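Side-chain contacts in probable tRNA pseudouridine synthase D (Methanosarcina mazei, PDB 1Z2Z), which probably isomerises uridine-13 of transfer RNAs to pseudouridine: residues 216-219 / 220-223; 243-246 / 247-250; 262-265 / 266-270. All blocks are in the same frame, centred on the assembly; numbering follows the deposited sequence.

Contact 1: residues 216-219 / 220-223; sequences ARQF and VKDT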
loop_
_atom_site.group_PDB
_atom_site.type_symbol
_atom_site.label_atom_id
_atom_site.label_comp_id
_atom_site.label_asym_id
_atom_site.label_seq_id
_atom_site.Cartn_x
_atom_site.Cartn_y
_atom_site.Cartn_z
ATOM N N ALA A 216 24.628 11.095 -5.666
ATOM C CA ALA A 216 25.023 11.588 -4.356
ATOM C C ALA A 216 25.162 10.396 -3.410
ATOM O O ALA A 216 26.129 10.309 -2.655
ATOM C CB ALA A 216 23.984 12.556 -3.829
ATOM N N ARG A 217 24.187 9.487 -3.467
ATOM C CA ARG A 217 24.165 8.278 -2.640
ATOM C C ARG A 217 25.265 7.336 -3.087
ATOM O O ARG A 217 25.974 6.752 -2.271
ATOM C CB ARG A 217 22.816 7.559 -2.765
ATOM C CG ARG A 217 21.628 8.334 -2.210
ATOM C CD ARG A 217 20.335 7.571 -2.431
ATOM N NE ARG A 217 19.155 8.362 -2.082
ATOM C CZ ARG A 217 18.732 8.587 -0.842
ATOM N NH1 ARG A 217 19.390 8.077 0.191
ATOM N NH2 ARG A 217 17.652 9.327 -0.633
ATOM N N GLN A 218 25.390 7.185 -4.397
ATOM C CA GLN A 218 26.409 6.329 -4.976
ATOM C C GLN A 218 27.784 6.755 -4.480
ATOM O O GLN A 218 28.659 5.921 -4.261
ATOM C CB GLN A 218 26.373 6.445 -6.498
ATOM C CG GLN A 218 26.172 5.132 -7.217
ATOM C CD GLN A 218 27.158 4.086 -6.770
ATOM O OE1 GLN A 218 28.316 4.390 -6.499
ATOM N NE2 GLN A 218 26.709 2.844 -6.701
ATOM N N PHE A 219 27.968 8.060 -4.304
ATOM C CA PHE A 219 29.245 8.583 -3.851
ATOM C C PHE A 219 29.630 8.050 -2.489
ATOM O O PHE A 219 30.628 7.347 -2.348
ATOM C CB PHE A 219 29.220 10.107 -3.787
ATOM C CG PHE A 219 30.537 10.711 -3.380
ATOM C CD1 PHE A 219 31.555 10.880 -4.305
ATOM C CD2 PHE A 219 30.767 11.092 -2.062
ATOM C CE1 PHE A 219 32.790 11.406 -3.922
ATOM C CE2 PHE A 219 32.000 11.617 -1.673
ATOM C CZ PHE A 219 33.005 11.779 -2.605
ATOM N N VAL A 220 28.843 8.388 -1.476
ATOM C CA VAL A 220 29.148 7.944 -0.123
ATOM C C VAL A 220 28.972 6.446 0.072
ATOM O O VAL A 220 29.354 5.905 1.106
ATOM C CB VAL A 220 28.279 8.685 0.920
ATOM C CG1 VAL A 220 28.469 10.179 0.765
ATOM C CG2 VAL A 220 26.812 8.299 0.770
ATOM N N LYS A 221 28.403 5.777 -0.925
ATOM C CA LYS A 221 28.174 4.338 -0.848
ATOM C C LYS A 221 29.460 3.547 -1.066
ATOM O O LYS A 221 29.563 2.387 -0.671
ATOM C CB LYS A 221 27.117 3.938 -1.876
ATOM C CG LYS A 221 26.801 2.464 -1.960
ATOM C CD LYS A 221 25.446 2.298 -2.623
ATOM C CE LYS A 221 25.090 0.847 -2.831
ATOM N NZ LYS A 221 26.030 0.229 -3.790
ATOM N N ASP A 222 30.444 4.179 -1.694
ATOM C CA ASP A 222 31.725 3.524 -1.943
ATOM C C ASP A 222 32.900 4.286 -1.326
ATOM O O ASP A 222 34.053 3.881 -1.463
ATOM C CB ASP A 222 31.937 3.320 -3.457
ATOM C CG ASP A 222 31.372 4.456 -4.296
ATOM O OD1 ASP A 222 31.793 5.610 -4.100
ATOM O OD2 ASP A 222 30.512 4.193 -5.160
ATOM N N THR A 223 32.594 5.380 -0.628
ATOM C CA THR A 223 33.618 6.204 0.017
ATOM C C THR A 223 33.289 6.421 1.479
ATOM O O THR A 223 34.172 6.700 2.290
ATOM C CB THR A 223 33.726 7.589 -0.628
ATOM O OG1 THR A 223 32.427 8.187 -0.669
ATOM C CG2 THR A 223 34.294 7.486 -2.029
#

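Contact 2: residues 243-246 / 247-250; sequences MMNH and LIAN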
loop_
_atom_site.group_PDB
_atom_site.type_symbol
_atom_site.label_atom_id
_atom_site.label_comp_id
_atom_site.label_asym_id
_atom_site.label_seq_id
_atom_site.Cartn_x
_atom_site.Cartn_y
_atom_site.Cartn_z
HETATM N N MSE A 243 21.150 11.415 9.827
HETATM C CA MSE A 243 21.943 10.223 10.143
HETATM C C MSE A 243 23.430 10.359 9.860
HETATM O O MSE A 243 24.267 9.815 10.584
HETATM C CB MSE A 243 21.405 9.022 9.375
HETATM C CG MSE A 243 19.990 8.696 9.718
HETATM SE SE MSE A 243 19.404 7.086 8.886
HETATM C CE MSE A 243 20.703 5.853 9.640
HETATM N N MSE A 244 23.759 11.070 8.793
HETATM C CA MSE A 244 25.149 11.251 8.444
HETATM C C MSE A 244 25.821 12.137 9.477
HETATM O O MSE A 244 26.991 11.939 9.799
HETATM C CB MSE A 244 25.257 11.850 7.048
HETATM C CG MSE A 244 24.598 10.972 5.995
HETATM SE SE MSE A 244 24.863 11.594 4.190
HETATM C CE MSE A 244 26.354 10.462 3.716
ATOM N N ASN A 245 25.083 13.107 10.011
ATOM C CA ASN A 245 25.653 13.985 11.026
ATOM C C ASN A 245 26.074 13.189 12.259
ATOM O O ASN A 245 27.161 13.400 12.794
ATOM C CB ASN A 245 24.654 15.070 11.435
ATOM C CG ASN A 245 24.527 16.163 10.398
ATOM O OD1 ASN A 245 25.527 16.732 9.955
ATOM N ND2 ASN A 245 23.294 16.473 10.011
ATOM N N HIS A 246 25.205 12.278 12.697
ATOM C CA HIS A 246 25.455 11.430 13.866
ATOM C C HIS A 246 26.673 10.560 13.637
ATOM O O HIS A 246 27.261 10.032 14.579
ATOM C CB HIS A 246 24.261 10.514 14.135
ATOM C CG HIS A 246 24.427 9.647 15.343
ATOM N ND1 HIS A 246 24.221 10.111 16.623
ATOM C CD2 HIS A 246 24.805 8.352 15.468
ATOM C CE1 HIS A 246 24.463 9.140 17.487
ATOM N NE2 HIS A 246 24.820 8.063 16.811
ATOM N N LEU A 247 27.034 10.405 12.372
ATOM C CA LEU A 247 28.175 9.592 12.006
ATOM C C LEU A 247 29.445 10.411 11.829
ATOM O O LEU A 247 30.508 9.849 11.572
ATOM C CB LEU A 247 27.866 8.820 10.725
ATOM C CG LEU A 247 26.776 7.756 10.865
ATOM C CD1 LEU A 247 26.381 7.252 9.487
ATOM C CD2 LEU A 247 27.276 6.611 11.736
ATOM N N ILE A 248 29.342 11.734 11.960
ATOM C CA ILE A 248 30.524 12.589 11.821
ATOM C C ILE A 248 31.219 12.744 13.177
ATOM O O ILE A 248 32.445 12.817 13.256
ATOM C CB ILE A 248 30.177 14.014 11.276
ATOM C CG1 ILE A 248 29.504 14.856 12.364
ATOM C CG2 ILE A 248 29.279 13.904 10.060
ATOM C CD1 ILE A 248 29.475 16.347 12.065
ATOM N N ALA A 249 30.421 12.786 14.240
ATOM C CA ALA A 249 30.932 12.932 15.597
ATOM C C ALA A 249 31.092 11.558 16.225
ATOM O O ALA A 249 32.011 11.313 17.007
ATOM C CB ALA A 249 29.966 13.769 16.425
ATOM N N ASN A 250 30.181 10.663 15.871
ATOM C CA ASN A 250 30.188 9.307 16.392
ATOM C C ASN A 250 30.490 8.295 15.282
ATOM O O ASN A 250 29.579 7.635 14.777
ATOM C CB ASN A 250 28.826 8.999 17.023
ATOM C CG ASN A 250 28.435 9.997 18.108
ATOM O OD1 ASN A 250 27.329 9.940 18.638
ATOM N ND2 ASN A 250 29.344 10.910 18.443
#

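Contact 3: residues 262-265 / 266-270; sequences PQNL and YRMFV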
loop_
_atom_site.group_PDB
_atom_site.type_symbol
_atom_site.label_atom_id
_atom_site.label_comp_id
_atom_site.label_asym_id
_atom_site.label_seq_id
_atom_site.Cartn_x
_atom_site.Cartn_y
_atom_site.Cartn_z
ATOM N N PRO A 262 12.440 9.959 13.968
ATOM C CA PRO A 262 11.328 9.725 14.894
ATOM C C PRO A 262 10.866 8.277 14.834
ATOM O O PRO A 262 11.517 7.449 14.207
ATOM C CB PRO A 262 10.262 10.698 14.399
ATOM C CG PRO A 262 10.528 10.758 12.927
ATOM C CD PRO A 262 12.033 10.872 12.886
ATOM N N GLN A 263 9.745 7.979 15.487
ATOM C CA GLN A 263 9.175 6.625 15.502
ATOM C C GLN A 263 8.609 6.170 14.153
ATOM O O GLN A 263 8.017 5.093 14.059
ATOM C CB GLN A 263 8.073 6.540 16.556
ATOM C CG GLN A 263 7.093 7.722 16.565
ATOM C CD GLN A 263 6.206 7.824 15.323
ATOM O OE1 GLN A 263 6.653 8.229 14.246
ATOM N NE2 GLN A 263 4.937 7.461 15.477
ATOM N N ASN A 264 8.789 6.999 13.123
ATOM C CA ASN A 264 8.297 6.703 11.776
ATOM C C ASN A 264 9.069 5.512 11.229
ATOM O O ASN A 264 8.796 4.368 11.597
ATOM C CB ASN A 264 8.486 7.919 10.853
ATOM C CG ASN A 264 7.560 7.890 9.629
ATOM O OD1 ASN A 264 7.719 8.691 8.696
ATOM N ND2 ASN A 264 6.588 6.982 9.636
ATOM N N LEU A 265 10.037 5.775 10.354
ATOM C CA LEU A 265 10.839 4.695 9.787
ATOM C C LEU A 265 11.396 3.862 10.928
ATOM O O LEU A 265 11.672 2.674 10.763
ATOM C CB LEU A 265 11.995 5.246 8.941
ATOM C CG LEU A 265 11.677 5.752 7.534
ATOM C CD1 LEU A 265 11.041 4.635 6.714
ATOM C CD2 LEU A 265 10.752 6.950 7.622
ATOM N N TYR A 266 11.553 4.503 12.082
ATOM C CA TYR A 266 12.071 3.855 13.283
ATOM C C TYR A 266 11.687 2.379 13.318
ATOM O O TYR A 266 12.501 1.523 13.656
ATOM C CB TYR A 266 11.521 4.567 14.526
ATOM C CG TYR A 266 12.220 4.196 15.811
ATOM C CD1 TYR A 266 13.608 4.313 15.928
ATOM C CD2 TYR A 266 11.499 3.706 16.905
ATOM C CE1 TYR A 266 14.263 3.945 17.098
ATOM C CE2 TYR A 266 12.143 3.334 18.081
ATOM C CZ TYR A 266 13.523 3.453 18.171
ATOM O OH TYR A 266 14.163 3.063 19.324
ATOM N N ARG A 267 10.447 2.083 12.950
ATOM C CA ARG A 267 9.988 0.712 12.948
ATOM C C ARG A 267 9.481 0.257 11.574
ATOM O O ARG A 267 9.053 -0.888 11.416
ATOM C CB ARG A 267 8.896 0.535 14.012
ATOM C CG ARG A 267 9.278 1.087 15.384
ATOM C CD ARG A 267 8.280 0.683 16.468
ATOM N NE ARG A 267 8.517 -0.671 16.956
ATOM C CZ ARG A 267 7.656 -1.674 16.842
ATOM N NH1 ARG A 267 6.481 -1.485 16.255
ATOM N NH2 ARG A 267 7.977 -2.872 17.312
HETATM N N MSE A 268 9.527 1.142 10.578
HETATM C CA MSE A 268 9.069 0.780 9.232
HETATM C C MSE A 268 9.987 -0.260 8.603
HETATM O O MSE A 268 9.534 -1.172 7.912
HETATM C CB MSE A 268 9.007 2.006 8.315
HETATM C CG MSE A 268 7.871 2.980 8.612
HETATM SE SE MSE A 268 7.566 4.214 7.109
HETATM C CE MSE A 268 5.715 3.750 6.674
ATOM N N PHE A 269 11.282 -0.128 8.843
ATOM C CA PHE A 269 12.220 -1.079 8.289
ATOM C C PHE A 269 11.832 -2.505 8.671
ATOM O O PHE A 269 11.529 -3.317 7.797
ATOM C CB PHE A 269 13.626 -0.764 8.778
ATOM C CG PHE A 269 14.018 0.660 8.563
ATOM C CD1 PHE A 269 14.411 1.451 9.631
ATOM C CD2 PHE A 269 14.011 1.213 7.289
ATOM C CE1 PHE A 269 14.771 2.780 9.438
ATOM C CE2 PHE A 269 14.371 2.542 7.088
ATOM C CZ PHE A 269 14.761 3.321 8.162
ATOM N N VAL A 270 11.824 -2.808 9.969
ATOM C CA VAL A 270 11.485 -4.156 10.427
ATOM C C VAL A 270 10.120 -4.598 9.886
ATOM O O VAL A 270 9.958 -5.746 9.466
ATOM C CB VAL A 270 11.501 -4.270 11.999
ATOM C CG1 VAL A 270 10.992 -5.640 12.434
ATOM C CG2 VAL A 270 12.928 -4.075 12.539
#

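Contact 1: residues 216-219 / 220-223
Phe219 and Thr223 stand one turn apart on helix 213-223, a local i to i+4 contact in which a threonine hydroxyl folds back onto the main chain and the aromatic ring of the turn before it. The helix belongs to the family's TRUD region and lies far from the predicted nucleophile Asp86. Thr223 OG1 donates a hydrogen bond of 2.6 Å to Phe219 O. The first torsion of the threonine makes this possible: at 52° it sets OG1 between the backbone N and the carbonyl carbon, turned back along the helix. Asp222 N reaches Phe219 O as well, at 3.2 Å and with a fairly straight N-H (161°). The two donors approach from opposite faces of the carbonyl plane, each well out of it.

The hydroxyl also stands over one face of the phenyl ring, displaced toward the rim, with Thr223 OG1 3.6 Å from Phe219 CE2. Val220 works differently, placing CG1 in the ring plane at its edge, 3.8 Å from Phe219 CD2. Such a branched apolar residue suits a buried position, where it also packs on Tyr233, while the phenyl, partly exposed, leans on Glu228 of helix 226-232. The guanidinium group of Arg217 is engaged outside this turn, in salt bridges with Glu240 and Glu209.

A threonine fits position 223 because its short side chain brings a donor within reach of the preceding turn. Phe219 O is thus held by two unlike donors, an amide and a hydroxyl, in a turn where Lys221 N makes merely weak bonds to Arg217 O and Gln218 O.

Contact 2: residues 243-246 / 247-250
His246 and Asn250 pack one turn apart where helix 238-249 gives way to loop, an i to i+4 contact in which an amide side chain sits over an imidazole ring. From CB the histidine runs outward with CG anti to the backbone N (chi1 -178°), and this swings the ring alongside the following turn. CB and CG stay near the main chain, by Leu247 N. Beyond them ND1 passes Asn250 OD1 at 3.7 Å, and CE1 comes closer, 3.2 Å from Asn250 OD1. At the tip, NE2 lies 3.6 Å from Asn250 OD1 and 4.1 Å from Asn250 CB, which is set over the rim of one ring face. The amide stands steeply on the ring, their planes 78° apart, so the two are not stacked. The principal polar partner of NE2 is Asp253, whose OD2 accepts a hydrogen bond; that carboxylate is likely to polarise the imidazole. A histidine thus suits a partly exposed site, giving a flat surface to Asn250 and a polar tip to the loop that follows.

Leu247 takes the inward side. CG, its branch point, lies beside Met243 O of the previous turn, and its apolar end packs on Ile202, Phe226 and Tyr254, as a buried leucine should. Met243 and Met244, both selenomethionines, extend this greasy surface to helix 194-202, where flexible unbranched chains can fit among the residues there.

The backbone bonding is uneven here, and the helix is weakly bonded from Leu247 on. Leu247 N bonds to Met244 O at 3.0 Å and weakly to Met243 O, and Asn250 N closes the turn on His246 O at 3.3 Å.

Contact 3: residues 262-265 / 266-270
Leu265 and Phe269, one turn apart near the start of helix 263-287, form the tight side of this contact. Phe269 CG lies anti to the carbonyl carbon (chi1 -52°), which brings the ring back to the preceding turn, where CZ meets Leu265 CB at 3.5 Å. The leucine's next atom, CG, lies 4.0 Å from Phe269 CZ. Its CD1 branch turns to the selenomethionine Met268, touching SE at 3.5 Å. A phenylalanine suits the buried position, as it offers apolar surface both to Leu265 and to Tyr201, which it meets edge-to-face. An alanine here would remove the ring, and Leu265 would probably lose the packing of its CB and CG while Tyr201 lost its edge-to-face mate.

The other side is loose. Pro262, Gln263 and Asn264 are exposed, and Met268, though exposed as well, keeps SE on Leu265 CD1 and passes Asn264 ND2 at a distant 3.9 Å. The first-turn bonds are largely weak, including Phe269 N to Leu265 O.

Around this turn, Phe269 faces helix 194-202 through Tyr201, Arg267 NE bonds to Glu378 O, and Val270 packs on Phe371 and Met379 in neighbouring loops.

Contacts 1 and 2 are partly buried, whereas contact 3 is a surface contact despite lying nearer the centre of the chain. The first two touch directly: Val220 CG1 packs against Met244 CE at 3.6 Å, joining helices 213-223 and 238-249, and both rest on helix 226-232. Contact 3 touches neither, its centre being about 19 Å from that of contact 2, yet the two share Tyr201 of helix 194-202, which meets Met243 and Phe269. The chemistry differs accordingly. Contact 1 turns on a hydroxyl bound to a carbonyl, contact 2 sets an amide against an imidazole tied to an aspartate, and contact 3 relies on apolar packing.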